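Local atomic coordinates of A-type flavoprotein (Giardia intestinalis, PDB entry 2Q9U), a protein that binds flavin mononucleotide and a mu-oxo-diiron centre and probably transfers electrons between them to scavenge dioxygen. Residues P15-V20 against Y44-E49; V23-R28 against H176-R181; G32-E37 against S295-K300; C50-D55 against I78-M83. All blocks are in the same frame, centred on the assembly; numbering follows the deposited sequence.

Interactions 1, 2 and 4 belong to the metallo-beta-lactamase-like part of the chain, whereas interaction 3 ties that part to the flavodoxin-like one. Strand 17-24 serves both interaction 1, along its first half, and interaction 2, at its end, with centres about 22 Å apart. The centres of interactions 4 and 1 are about 9 Å apart in the same mixed sheet, where strands 17-24, 39-46, 52-54 and 80-82 are successive neighbours. Along the chain interaction 1 closes before interaction 4 opens, and interaction 4 is nested within the loops closed by interactions 2 and 3. Interactions 2 and 3 touch through backbone bonds Arg28-Thr35 and Ala178-Glu37, so the interdomain contact runs on into the segment after strand 17-24 and the loop 176-181.

Interaction 1. Residues P15-V20 against Y44-E49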
loop_
_atom_site.group_PDB
_atom_site.type_symbol
_atom_site.label_atom_id
_atom_site.label_comp_id
_atom_site.label_asym_id
_atom_site.label_seq_id
_atom_site.Cartn_x
_atom_site.Cartn_y
_atom_site.Cartn_z
ATOM N N PRO A 15 -25.368 -34.561 5.218
ATOM C CA PRO A 15 -25.114 -35.847 5.890
ATOM C C PRO A 15 -23.899 -36.590 5.338
ATOM O O PRO A 15 -23.834 -36.882 4.148
ATOM C CB PRO A 15 -26.409 -36.632 5.667
ATOM C CG PRO A 15 -27.478 -35.521 5.656
ATOM C CD PRO A 15 -26.790 -34.423 4.827
ATOM N N GLY A 16 -22.931 -36.788 6.224
ATOM C CA GLY A 16 -21.721 -37.556 5.955
ATOM C C GLY A 16 -20.654 -36.825 5.137
ATOM O O GLY A 16 -19.685 -37.453 4.735
ATOM N N VAL A 17 -20.834 -35.516 4.876
ATOM C CA VAL A 17 -19.849 -34.725 4.085
ATOM C C VAL A 17 -19.403 -33.535 4.928
ATOM O O VAL A 17 -20.223 -32.708 5.328
ATOM C CB VAL A 17 -20.369 -34.292 2.672
ATOM C CG1 VAL A 17 -19.277 -33.557 1.856
ATOM C CG2 VAL A 17 -20.920 -35.507 1.847
ATOM N N TYR A 18 -18.110 -33.495 5.236
ATOM C CA TYR A 18 -17.552 -32.540 6.183
ATOM C C TYR A 18 -16.596 -31.593 5.491
ATOM O O TYR A 18 -15.786 -32.025 4.660
ATOM C CB TYR A 18 -16.806 -33.268 7.300
ATOM C CG TYR A 18 -17.677 -34.153 8.174
ATOM C CD1 TYR A 18 -18.152 -35.375 7.710
ATOM C CD2 TYR A 18 -18.008 -33.765 9.462
ATOM C CE1 TYR A 18 -18.966 -36.201 8.527
ATOM C CE2 TYR A 18 -18.824 -34.584 10.293
ATOM C CZ TYR A 18 -19.279 -35.798 9.810
ATOM O OH TYR A 18 -20.070 -36.621 10.590
ATOM N N TRP A 19 -16.676 -30.318 5.858
ATOM C CA TRP A 19 -15.680 -29.335 5.417
ATOM C C TRP A 19 -14.424 -29.507 6.231
ATOM O O TRP A 19 -14.440 -29.417 7.472
ATOM C CB TRP A 19 -16.238 -27.921 5.542
ATOM C CG TRP A 19 -15.336 -26.833 5.109
ATOM C CD1 TRP A 19 -15.208 -26.324 3.842
ATOM C CD2 TRP A 19 -14.436 -26.088 5.938
ATOM N NE1 TRP A 19 -14.289 -25.307 3.837
ATOM C CE2 TRP A 19 -13.797 -25.140 5.108
ATOM C CE3 TRP A 19 -14.124 -26.121 7.308
ATOM C CZ2 TRP A 19 -12.864 -24.216 5.599
ATOM C CZ3 TRP A 19 -13.177 -25.212 7.807
ATOM C CH2 TRP A 19 -12.564 -24.270 6.948
ATOM N N VAL A 20 -13.318 -29.770 5.535
ATOM C CA VAL A 20 -12.023 -29.916 6.199
ATOM C C VAL A 20 -10.968 -28.978 5.527
ATOM O O VAL A 20 -9.782 -29.266 5.525
ATOM C CB VAL A 20 -11.549 -31.382 6.214
ATOM C CG1 VAL A 20 -12.472 -32.257 7.133
ATOM C CG2 VAL A 20 -11.409 -31.951 4.784
ATOM N N TYR A 44 -12.960 -31.571 1.302
ATOM C CA TYR A 44 -14.137 -32.218 1.901
ATOM C C TYR A 44 -13.815 -33.649 2.305
ATOM O O TYR A 44 -13.079 -34.314 1.609
ATOM C CB TYR A 44 -15.324 -32.203 0.931
ATOM C CG TYR A 44 -15.713 -30.783 0.588
ATOM C CD1 TYR A 44 -16.513 -30.035 1.459
ATOM C CD2 TYR A 44 -15.194 -30.160 -0.550
ATOM C CE1 TYR A 44 -16.839 -28.691 1.157
ATOM C CE2 TYR A 44 -15.498 -28.827 -0.848
ATOM C CZ TYR A 44 -16.318 -28.105 0.014
ATOM O OH TYR A 44 -16.637 -26.784 -0.297
ATOM N N PHE A 45 -14.374 -34.081 3.438
ATOM C CA PHE A 45 -14.249 -35.460 3.859
ATOM C C PHE A 45 -15.596 -36.163 3.763
ATOM O O PHE A 45 -16.584 -35.676 4.319
ATOM C CB PHE A 45 -13.694 -35.546 5.282
ATOM C CG PHE A 45 -13.800 -36.933 5.861
ATOM C CD1 PHE A 45 -12.885 -37.929 5.497
ATOM C CD2 PHE A 45 -14.871 -37.266 6.700
ATOM C CE1 PHE A 45 -13.024 -39.245 5.991
ATOM C CE2 PHE A 45 -15.006 -38.565 7.200
ATOM C CZ PHE A 45 -14.080 -39.544 6.867
ATOM N N ILE A 46 -15.622 -37.302 3.065
ATOM C CA ILE A 46 -16.827 -38.113 2.908
ATOM C C ILE A 46 -16.729 -39.341 3.816
ATOM O O ILE A 46 -15.842 -40.195 3.645
ATOM C CB ILE A 46 -17.064 -38.550 1.453
ATOM C CG1 ILE A 46 -17.060 -37.326 0.531
ATOM C CG2 ILE A 46 -18.429 -39.326 1.343
ATOM C CD1 ILE A 46 -16.919 -37.670 -0.948
ATOM N N ASP A 47 -17.651 -39.423 4.769
ATOM C CA ASP A 47 -17.686 -40.527 5.724
ATOM C C ASP A 47 -18.400 -41.691 5.043
ATOM O O ASP A 47 -19.629 -41.762 5.068
ATOM C CB ASP A 47 -18.458 -40.086 6.981
ATOM C CG ASP A 47 -18.603 -41.195 8.013
ATOM O OD1 ASP A 47 -18.004 -42.281 7.832
ATOM O OD2 ASP A 47 -19.328 -40.969 9.010
ATOM N N ASP A 48 -17.645 -42.603 4.438
ATOM C CA ASP A 48 -18.255 -43.768 3.809
ATOM C C ASP A 48 -17.393 -45.010 4.103
ATOM O O ASP A 48 -16.415 -44.935 4.862
ATOM C CB ASP A 48 -18.454 -43.547 2.298
ATOM C CG ASP A 48 -19.709 -44.236 1.757
ATOM O OD1 ASP A 48 -20.118 -45.306 2.295
ATOM O OD2 ASP A 48 -20.294 -43.706 0.790
ATOM N N GLU A 49 -17.761 -46.144 3.508
ATOM C CA GLU A 49 -17.032 -47.395 3.741
ATOM C C GLU A 49 -15.567 -47.263 3.319
ATOM O O GLU A 49 -14.667 -47.828 3.957
ATOM C CB GLU A 49 -17.728 -48.556 3.005
ATOM C CG GLU A 49 -19.111 -48.875 3.607
ATOM C CD GLU A 49 -19.942 -49.813 2.730
ATOM O OE1 GLU A 49 -19.349 -50.577 1.929
ATOM O OE2 GLU A 49 -21.192 -49.775 2.837
HETATM O O HOH W 1 -20.961 -38.909 9.181
#
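The backbone O of Gly16 takes a nearly straight hydrogen bond from Asp47 N (2.8 Å, 172° at the hydrogen) and also receives a CA-H...O contact from Ile46. Beyond it, Tyr18 and Phe45 form an antiparallel hydrogen-bonded pair, each N-H reaching the other's O at 2.8 Å. Their side chains lie side by side and point the same way, Tyr18 CD1 standing 3.9 Å from Phe45 CD2 at the edge of the Phe45 ring. A water joins Tyr18 OH to Asp47 OD2, donating to the carboxylate. On the other face, Trp19 CG is anti to the backbone N (chi1 -179°), which brings the edge of the indole toward the face of Tyr44 in an offset edge-to-face pair, planes at 73°. The ends of both rings are held elsewhere, Trp19 NE1 by Asn42 OD1 and Tyr44 OH by Ser228 O. Tyr44 and Val17 meet Leu227 of strand 225-228, so this antiparallel strand pair packs against the second sheet, as in the alpha-beta/beta-alpha sandwich of the metallo-beta-lactamase fold.

Interaction 2. Residues V23-R28 against H176-R181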
loop_
_atom_site.group_PDB
_atom_site.type_symbol
_atom_site.label_atom_id
_atom_site.label_comp_id
_atom_site.label_asym_id
_atom_site.label_seq_id
_atom_site.Cartn_x
_atom_site.Cartn_y
_atom_site.Cartn_z
ATOM N N VAL A 23 -9.626 -21.465 5.971
ATOM C CA VAL A 23 -9.974 -20.095 5.566
ATOM C C VAL A 23 -8.689 -19.308 5.593
ATOM O O VAL A 23 -7.960 -19.312 6.610
ATOM C CB VAL A 23 -11.033 -19.431 6.492
ATOM C CG1 VAL A 23 -11.353 -18.002 5.954
ATOM C CG2 VAL A 23 -12.358 -20.258 6.510
ATOM N N ASP A 24 -8.373 -18.688 4.455
ATOM C CA ASP A 24 -7.159 -17.874 4.331
ATOM C C ASP A 24 -7.577 -16.412 4.602
ATOM O O ASP A 24 -7.857 -15.619 3.686
ATOM C CB ASP A 24 -6.507 -18.061 2.948
ATOM C CG ASP A 24 -5.086 -17.506 2.874
ATOM O OD1 ASP A 24 -4.709 -16.699 3.746
ATOM O OD2 ASP A 24 -4.361 -17.818 1.891
ATOM N N TRP A 25 -7.638 -16.082 5.882
ATOM C CA TRP A 25 -8.064 -14.751 6.341
ATOM C C TRP A 25 -7.145 -13.629 5.822
ATOM O O TRP A 25 -7.608 -12.537 5.495
ATOM C CB TRP A 25 -8.101 -14.729 7.875
ATOM C CG TRP A 25 -9.195 -15.626 8.457
ATOM C CD1 TRP A 25 -9.043 -16.874 9.026
ATOM C CD2 TRP A 25 -10.597 -15.339 8.491
ATOM N NE1 TRP A 25 -10.270 -17.366 9.419
ATOM C CE2 TRP A 25 -11.234 -16.433 9.123
ATOM C CE3 TRP A 25 -11.380 -14.246 8.061
ATOM C CZ2 TRP A 25 -12.607 -16.467 9.341
ATOM C CZ3 TRP A 25 -12.755 -14.286 8.288
ATOM C CH2 TRP A 25 -13.350 -15.388 8.907
ATOM N N MET A 26 -5.865 -13.905 5.696
ATOM C CA MET A 26 -4.883 -12.843 5.476
ATOM C C MET A 26 -4.458 -12.555 4.046
ATOM O O MET A 26 -3.861 -11.489 3.779
ATOM C CB MET A 26 -3.655 -13.131 6.323
ATOM C CG MET A 26 -4.040 -13.149 7.789
ATOM S SD MET A 26 -2.650 -13.302 8.877
ATOM C CE MET A 26 -2.080 -14.904 8.493
ATOM N N VAL A 27 -4.737 -13.487 3.129
ATOM C CA VAL A 27 -4.235 -13.337 1.762
ATOM C C VAL A 27 -4.837 -12.085 1.117
ATOM O O VAL A 27 -6.060 -11.848 1.196
ATOM C CB VAL A 27 -4.397 -14.604 0.874
ATOM C CG1 VAL A 27 -5.866 -14.976 0.617
ATOM C CG2 VAL A 27 -3.626 -14.444 -0.461
ATOM N N ARG A 28 -3.972 -11.271 0.522
ATOM C CA ARG A 28 -4.432 -10.040 -0.157
ATOM C C ARG A 28 -4.039 -9.960 -1.623
ATOM O O ARG A 28 -4.686 -9.258 -2.403
ATOM C CB ARG A 28 -3.987 -8.765 0.593
ATOM C CG ARG A 28 -4.700 -8.566 1.941
ATOM C CD ARG A 28 -6.194 -8.251 1.798
ATOM N NE ARG A 28 -6.833 -8.228 3.119
ATOM C CZ ARG A 28 -7.381 -9.284 3.728
ATOM N NH1 ARG A 28 -7.450 -10.465 3.114
ATOM N NH2 ARG A 28 -7.897 -9.154 4.952
ATOM N N HIS A 176 -13.244 -15.803 -4.063
ATOM C CA HIS A 176 -12.199 -15.523 -3.080
ATOM C C HIS A 176 -12.857 -14.745 -1.952
ATOM O O HIS A 176 -12.986 -13.493 -1.970
ATOM C CB HIS A 176 -11.017 -14.788 -3.721
ATOM C CG HIS A 176 -10.235 -15.637 -4.669
ATOM N ND1 HIS A 176 -9.713 -16.870 -4.321
ATOM C CD2 HIS A 176 -9.844 -15.406 -5.947
ATOM C CE1 HIS A 176 -9.060 -17.372 -5.355
ATOM N NE2 HIS A 176 -9.117 -16.500 -6.351
ATOM N N TYR A 177 -13.363 -15.516 -0.995
ATOM C CA TYR A 177 -14.149 -14.958 0.098
ATOM C C TYR A 177 -13.856 -15.709 1.400
ATOM O O TYR A 177 -14.204 -16.886 1.511
ATOM C CB TYR A 177 -15.646 -15.030 -0.254
ATOM C CG TYR A 177 -16.602 -14.414 0.751
ATOM C CD1 TYR A 177 -16.262 -13.271 1.474
ATOM C CD2 TYR A 177 -17.868 -14.987 0.976
ATOM C CE1 TYR A 177 -17.168 -12.700 2.395
ATOM C CE2 TYR A 177 -18.759 -14.419 1.870
ATOM C CZ TYR A 177 -18.414 -13.297 2.578
ATOM O OH TYR A 177 -19.323 -12.770 3.473
ATOM N N ALA A 178 -13.171 -15.054 2.351
ATOM C CA ALA A 178 -12.911 -15.656 3.654
ATOM C C ALA A 178 -14.083 -15.357 4.594
ATOM O O ALA A 178 -14.372 -14.188 4.857
ATOM C CB ALA A 178 -11.567 -15.123 4.296
ATOM N N THR A 179 -14.698 -16.416 5.128
ATOM C CA THR A 179 -15.854 -16.323 6.032
ATOM C C THR A 179 -15.945 -17.609 6.850
ATOM O O THR A 179 -15.407 -18.640 6.436
ATOM C CB THR A 179 -17.185 -16.028 5.263
ATOM O OG1 THR A 179 -18.292 -16.121 6.160
ATOM C CG2 THR A 179 -17.395 -16.997 4.066
ATOM N N SER A 180 -16.591 -17.547 8.011
ATOM C CA SER A 180 -16.822 -18.745 8.796
ATOM C C SER A 180 -18.045 -19.485 8.258
ATOM O O SER A 180 -18.268 -20.649 8.603
ATOM C CB SER A 180 -16.988 -18.409 10.292
ATOM O OG SER A 180 -18.158 -17.635 10.509
ATOM N N ARG A 181 -18.811 -18.814 7.392
ATOM C CA ARG A 181 -20.012 -19.407 6.784
ATOM C C ARG A 181 -19.596 -20.352 5.657
ATOM O O ARG A 181 -18.731 -20.020 4.877
ATOM C CB ARG A 181 -20.918 -18.310 6.182
ATOM C CG ARG A 181 -21.908 -17.640 7.153
ATOM C CD ARG A 181 -21.269 -16.671 8.162
ATOM N NE ARG A 181 -22.295 -15.944 8.931
ATOM C CZ ARG A 181 -22.844 -14.783 8.559
ATOM N NH1 ARG A 181 -22.473 -14.174 7.434
ATOM N NH2 ARG A 181 -23.780 -14.224 9.318
#
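Ala178 directs its methyl group at Val23, CB standing only 3.3 Å from Val23 CG1, closer than usual van der Waals contact. Val23 CG1 is also placed 3.5 Å above the plane of the Trp25 indole, over its centre, while Ala178 CB approaches the same face nearer the rim. The valine and alanine methyls are thus packed together beneath one aromatic surface. With CG beside the backbone N and anti to the carbonyl carbon (chi1 -67°), the indole extends its six-membered ring along the backbone from Ala178 onward, CZ3 3.8 Å from Ala178 O. At Thr179 the main chain carries the contact: Trp25 CH2 lies 3.9 Å from Thr179 CA, and Val23 CG2 comes within 3.5 Å of Thr179 O. The threonine OG1 accepts from Arg181 N at 3.0 Å, closing an ST turn. Ser180 N lies 4.0 Å from Trp25 CH2, whereas Ser180 OG and O bond Thr288 N and Arg282 NE of the second subunit. The end of strand 17-24 and the loop between strand 166-170 and helix 189-204 are therefore joined, beside that subunit interface, by van der Waals packing of apolar side chains against Ala178 CB and the loop backbone.

Interaction 3. Residues G32-E37 against S295-K300; sequences GYHTDE and SSDITK
His34 and Asp297 come from opposite directions and stack, ring and carboxylate planes 14° apart, where strand 33-34 meets the capped N-terminus of helix 298-306 in the flavodoxin-like domain. Asp297 CB sits over the centre of the imidazole, 3.7 Å from its centroid. Asp297 is the N-cap: with CG between the backbone N and the carbonyl carbon (chi1 58°), OD1 accepts from Lys300 N. Its OD2 uses the syn lone pair for Lys300 NZ. The bent end of the lysine chain also lets NZ meet Asp36 OD2 at 2.7 Å, from above that carboxylate plane, so one ammonium bridges two acids and probably offsets their mutual repulsion. Thr299 divides its branches. CG2 crosses to the Tyr33 ring and makes a CH-pi contact over its centre, whereas OG1 accepts from His34 N at 2.8 Å, nearly straight at 173°. A water links this same hydroxyl to the backbone of Gly32, standing 2.7 Å from Thr299 OG1 and donating to Gly32 O.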
loop_
_atom_site.group_PDB
_atom_site.type_symbol
_atom_site.label_atom_id
_atom_site.label_comp_id
_atom_site.label_asym_id
_atom_site.label_seq_id
_atom_site.Cartn_x
_atom_site.Cartn_y
_atom_site.Cartn_z
ATOM N N GLY A 32 -1.410 -12.376 -8.297
ATOM C CA GLY A 32 -1.783 -11.080 -8.851
ATOM C C GLY A 32 -3.248 -10.683 -8.735
ATOM O O GLY A 32 -3.611 -9.565 -9.115
ATOM N N TYR A 33 -4.100 -11.574 -8.219
ATOM C CA TYR A 33 -5.516 -11.227 -7.938
ATOM C C TYR A 33 -5.587 -10.459 -6.608
ATOM O O TYR A 33 -5.065 -10.912 -5.581
ATOM C CB TYR A 33 -6.375 -12.504 -7.876
ATOM C CG TYR A 33 -7.896 -12.360 -7.719
ATOM C CD1 TYR A 33 -8.472 -11.835 -6.555
ATOM C CD2 TYR A 33 -8.751 -12.822 -8.708
ATOM C CE1 TYR A 33 -9.868 -11.728 -6.408
ATOM C CE2 TYR A 33 -10.138 -12.729 -8.575
ATOM C CZ TYR A 33 -10.683 -12.184 -7.435
ATOM O OH TYR A 33 -12.030 -12.122 -7.313
ATOM N N HIS A 34 -6.221 -9.298 -6.614
ATOM C CA HIS A 34 -6.344 -8.549 -5.367
ATOM C C HIS A 34 -7.476 -9.156 -4.562
ATOM O O HIS A 34 -8.645 -8.850 -4.817
ATOM C CB HIS A 34 -6.599 -7.076 -5.646
ATOM C CG HIS A 34 -5.356 -6.318 -5.969
ATOM N ND1 HIS A 34 -4.583 -6.596 -7.073
ATOM C CD2 HIS A 34 -4.754 -5.286 -5.333
ATOM C CE1 HIS A 34 -3.550 -5.769 -7.104
ATOM N NE2 HIS A 34 -3.627 -4.969 -6.052
ATOM N N THR A 35 -7.132 -10.041 -3.621
ATOM C CA THR A 35 -8.149 -10.762 -2.865
ATOM C C THR A 35 -8.487 -9.911 -1.643
ATOM O O THR A 35 -8.030 -10.207 -0.555
ATOM C CB THR A 35 -7.685 -12.202 -2.429
ATOM O OG1 THR A 35 -6.423 -12.129 -1.758
ATOM C CG2 THR A 35 -7.537 -13.110 -3.635
ATOM N N ASP A 36 -9.276 -8.849 -1.837
ATOM C CA ASP A 36 -9.518 -7.868 -0.763
ATOM C C ASP A 36 -10.220 -8.500 0.430
ATOM O O ASP A 36 -10.075 -8.025 1.565
ATOM C CB ASP A 36 -10.383 -6.709 -1.263
ATOM C CG ASP A 36 -9.649 -5.807 -2.245
ATOM O OD1 ASP A 36 -8.438 -5.993 -2.476
ATOM O OD2 ASP A 36 -10.301 -4.894 -2.785
ATOM N N GLU A 37 -10.977 -9.560 0.151
ATOM C CA GLU A 37 -11.688 -10.305 1.197
ATOM C C GLU A 37 -11.121 -11.687 1.550
ATOM O O GLU A 37 -11.841 -12.495 2.120
ATOM C CB GLU A 37 -13.180 -10.370 0.872
ATOM C CG GLU A 37 -13.736 -8.952 0.686
ATOM C CD GLU A 37 -15.228 -8.921 0.603
ATOM O OE1 GLU A 37 -15.901 -9.498 1.481
ATOM O OE2 GLU A 37 -15.711 -8.309 -0.360
ATOM N N SER A 295 -5.923 4.525 -7.979
ATOM C CA SER A 295 -6.799 4.129 -6.875
ATOM C C SER A 295 -7.597 2.871 -7.185
ATOM O O SER A 295 -8.584 2.581 -6.509
ATOM C CB SER A 295 -7.751 5.267 -6.497
ATOM O OG SER A 295 -8.382 5.787 -7.655
ATOM N N SER A 296 -7.176 2.107 -8.187
ATOM C CA SER A 296 -7.892 0.890 -8.540
ATOM C C SER A 296 -6.859 -0.193 -8.784
ATOM O O SER A 296 -5.688 -0.037 -8.430
ATOM C CB SER A 296 -8.800 1.125 -9.762
ATOM O OG SER A 296 -9.697 0.031 -9.959
ATOM N N ASP A 297 -7.274 -1.311 -9.349
ATOM C CA ASP A 297 -6.328 -2.361 -9.630
ATOM C C ASP A 297 -6.893 -3.189 -10.770
ATOM O O ASP A 297 -8.075 -3.052 -11.103
ATOM C CB ASP A 297 -6.047 -3.191 -8.375
ATOM C CG ASP A 297 -7.305 -3.825 -7.794
ATOM O OD1 ASP A 297 -7.963 -4.601 -8.516
ATOM O OD2 ASP A 297 -7.623 -3.561 -6.609
ATOM N N ILE A 298 -6.055 -4.029 -11.361
ATOM C CA ILE A 298 -6.463 -4.756 -12.564
ATOM C C ILE A 298 -7.611 -5.733 -12.237
ATOM O O ILE A 298 -8.401 -6.077 -13.107
ATOM C CB ILE A 298 -5.241 -5.505 -13.221
ATOM C CG1 ILE A 298 -4.556 -6.444 -12.192
ATOM C CG2 ILE A 298 -4.257 -4.480 -13.876
ATOM C CD1 ILE A 298 -3.572 -7.448 -12.800
ATOM N N THR A 299 -7.687 -6.196 -10.987
ATOM C CA THR A 299 -8.762 -7.114 -10.582
ATOM C C THR A 299 -10.153 -6.449 -10.714
ATOM O O THR A 299 -11.129 -7.058 -11.185
ATOM C CB THR A 299 -8.547 -7.630 -9.134
ATOM O OG1 THR A 299 -7.193 -8.101 -9.010
ATOM C CG2 THR A 299 -9.543 -8.770 -8.800
ATOM N N LYS A 300 -10.220 -5.195 -10.291
ATOM C CA LYS A 300 -11.440 -4.405 -10.405
ATOM C C LYS A 300 -11.716 -3.994 -11.868
ATOM O O LYS A 300 -12.874 -3.926 -12.306
ATOM C CB LYS A 300 -11.339 -3.215 -9.437
ATOM C CG LYS A 300 -11.395 -3.768 -7.979
ATOM C CD LYS A 300 -11.132 -2.762 -6.883
ATOM C CE LYS A 300 -11.088 -3.499 -5.526
ATOM N NZ LYS A 300 -9.891 -4.430 -5.378
HETATM O O HOH W 2 -5.958 -9.507 -10.891
HETATM O O HOH W 3 -10.507 -7.030 -6.005
HETATM O O HOH W 4 -6.838 -3.932 -3.404
#

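Interaction 4. Residues C50-D55 against I78-M83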
loop_
_atom_site.group_PDB
_atom_site.type_symbol
_atom_site.label_atom_id
_atom_site.label_comp_id
_atom_site.label_asym_id
_atom_site.label_seq_id
_atom_site.Cartn_x
_atom_site.Cartn_y
_atom_site.Cartn_z
ATOM N N CYS A 50 -15.334 -46.489 2.257
ATOM C CA CYS A 50 -13.984 -46.098 1.841
ATOM C C CYS A 50 -13.845 -44.603 2.129
ATOM O O CYS A 50 -14.292 -43.789 1.311
ATOM C CB CYS A 50 -13.835 -46.308 0.340
ATOM S SG CYS A 50 -14.028 -48.016 -0.219
ATOM N N PRO A 51 -13.290 -44.239 3.301
ATOM C CA PRO A 51 -13.270 -42.828 3.690
ATOM C C PRO A 51 -12.486 -42.007 2.662
ATOM O O PRO A 51 -11.374 -42.405 2.268
ATOM C CB PRO A 51 -12.565 -42.852 5.059
ATOM C CG PRO A 51 -12.849 -44.254 5.606
ATOM C CD PRO A 51 -12.674 -45.095 4.335
ATOM N N THR A 52 -13.076 -40.888 2.217
ATOM C CA THR A 52 -12.580 -40.199 1.032
ATOM C C THR A 52 -12.404 -38.708 1.295
ATOM O O THR A 52 -13.271 -38.086 1.904
ATOM C CB THR A 52 -13.522 -40.435 -0.151
ATOM O OG1 THR A 52 -13.476 -41.829 -0.511
ATOM C CG2 THR A 52 -13.148 -39.593 -1.370
ATOM N N VAL A 53 -11.274 -38.174 0.838
ATOM C CA VAL A 53 -10.983 -36.731 0.880
ATOM C C VAL A 53 -11.015 -36.184 -0.535
ATOM O O VAL A 53 -10.444 -36.776 -1.456
ATOM C CB VAL A 53 -9.619 -36.424 1.528
ATOM C CG1 VAL A 53 -9.313 -34.894 1.517
ATOM C CG2 VAL A 53 -9.589 -36.956 2.961
ATOM N N ILE A 54 -11.695 -35.052 -0.688
ATOM C CA ILE A 54 -11.732 -34.325 -1.959
ATOM C C ILE A 54 -10.847 -33.091 -1.829
ATOM O O ILE A 54 -11.085 -32.227 -0.986
ATOM C CB ILE A 54 -13.165 -33.868 -2.314
ATOM C CG1 ILE A 54 -14.178 -35.029 -2.155
ATOM C CG2 ILE A 54 -13.196 -33.189 -3.730
ATOM C CD1 ILE A 54 -14.000 -36.151 -3.192
ATOM N N ASP A 55 -9.824 -33.044 -2.668
ATOM C CA ASP A 55 -8.865 -31.944 -2.752
ATOM C C ASP A 55 -7.945 -31.733 -1.541
ATOM O O ASP A 55 -8.170 -32.277 -0.472
ATOM C CB ASP A 55 -9.562 -30.638 -3.229
ATOM C CG ASP A 55 -10.077 -30.763 -4.677
ATOM O OD1 ASP A 55 -9.378 -31.429 -5.503
ATOM O OD2 ASP A 55 -11.174 -30.229 -4.971
ATOM N N ILE A 78 -7.897 -43.262 5.682
ATOM C CA ILE A 78 -8.320 -42.654 4.420
ATOM C C ILE A 78 -7.958 -43.594 3.268
ATOM O O ILE A 78 -6.778 -43.971 3.110
ATOM C CB ILE A 78 -7.668 -41.245 4.224
ATOM C CG1 ILE A 78 -8.019 -40.316 5.412
ATOM C CG2 ILE A 78 -8.050 -40.643 2.837
ATOM C CD1 ILE A 78 -9.533 -39.954 5.546
ATOM N N LYS A 79 -8.966 -43.993 2.495
ATOM C CA LYS A 79 -8.771 -44.889 1.330
ATOM C C LYS A 79 -8.509 -44.140 0.018
ATOM O O LYS A 79 -7.693 -44.579 -0.791
ATOM C CB LYS A 79 -9.968 -45.849 1.161
ATOM C CG LYS A 79 -9.964 -46.690 -0.175
ATOM C CD LYS A 79 -8.773 -47.684 -0.220
ATOM C CE LYS A 79 -8.683 -48.439 -1.553
ATOM N NZ LYS A 79 -7.579 -49.463 -1.451
ATOM N N TYR A 80 -9.220 -43.027 -0.197
ATOM C CA TYR A 80 -9.079 -42.239 -1.430
ATOM C C TYR A 80 -8.889 -40.750 -1.135
ATOM O O TYR A 80 -9.563 -40.164 -0.253
ATOM C CB TYR A 80 -10.298 -42.399 -2.357
ATOM C CG TYR A 80 -10.530 -43.821 -2.827
ATOM C CD1 TYR A 80 -9.625 -44.447 -3.696
ATOM C CD2 TYR A 80 -11.643 -44.541 -2.401
ATOM C CE1 TYR A 80 -9.835 -45.772 -4.119
ATOM C CE2 TYR A 80 -11.864 -45.858 -2.829
ATOM C CZ TYR A 80 -10.947 -46.465 -3.680
ATOM O OH TYR A 80 -11.177 -47.773 -4.089
ATOM N N VAL A 81 -7.977 -40.151 -1.879
ATOM C CA VAL A 81 -7.869 -38.678 -1.961
ATOM C C VAL A 81 -8.077 -38.324 -3.424
ATOM O O VAL A 81 -7.265 -38.676 -4.294
ATOM C CB VAL A 81 -6.520 -38.153 -1.468
ATOM C CG1 VAL A 81 -6.498 -36.611 -1.522
ATOM C CG2 VAL A 81 -6.239 -38.647 -0.052
ATOM N N VAL A 82 -9.193 -37.657 -3.682
ATOM C CA VAL A 82 -9.572 -37.252 -5.011
ATOM C C VAL A 82 -9.043 -35.845 -5.278
ATOM O O VAL A 82 -9.353 -34.904 -4.537
ATOM C CB VAL A 82 -11.104 -37.246 -5.180
ATOM C CG1 VAL A 82 -11.507 -36.644 -6.520
ATOM C CG2 VAL A 82 -11.717 -38.665 -4.973
ATOM N N MET A 83 -8.308 -35.706 -6.378
ATOM C CA MET A 83 -7.708 -34.431 -6.789
ATOM C C MET A 83 -8.314 -33.938 -8.096
ATOM O O MET A 83 -8.214 -34.598 -9.112
ATOM C CB MET A 83 -6.171 -34.585 -6.915
ATOM C CG MET A 83 -5.453 -34.880 -5.580
ATOM S SD MET A 83 -5.702 -33.654 -4.273
ATOM C CE MET A 83 -4.824 -32.236 -4.934
#
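A backbone hydrogen bond from Lys79 N to Pro51 O (2.9 Å) opens a parallel pairing of strands 52-54 and 80-82. Tyr80 N makes a weak second bond to that oxygen. The exchange continues from Val53 N to Tyr80 O, then from Val82 N to Val53 O and from Asp55 N to Val82 O, the last two at 2.7 Å. Among the apolar contacts, Ile54 and Val82 lie side by side, the bend at Ile54 chi2 (-68°) swinging CD1 to 3.7 Å from Val82 CB. On the face bearing Val53, its CG2 meets Ile78 CD1 at 4.0 Å, and both residues touch Ile69 of helix 62-72, the helix of this beta-alpha-beta unit. Contacts to the Tyr80 ring form a third group. Thr52 OG1 lies in plane at its edge and donates to Cys50 O. Cys50 CB packs 3.8 Å from Tyr80 CE2, and its sulfur makes an oblique sulfur-aromatic contact. N-H and C=O groups turned toward the partner strand thus pair with each other, while those turned outward serve strand 39-46 and Thr105; the buried Asp55 carboxylate, probably charged, is met at OD1 by Asn84 N just past Met83 and at OD2 by Asn170 ND2 of the second sheet.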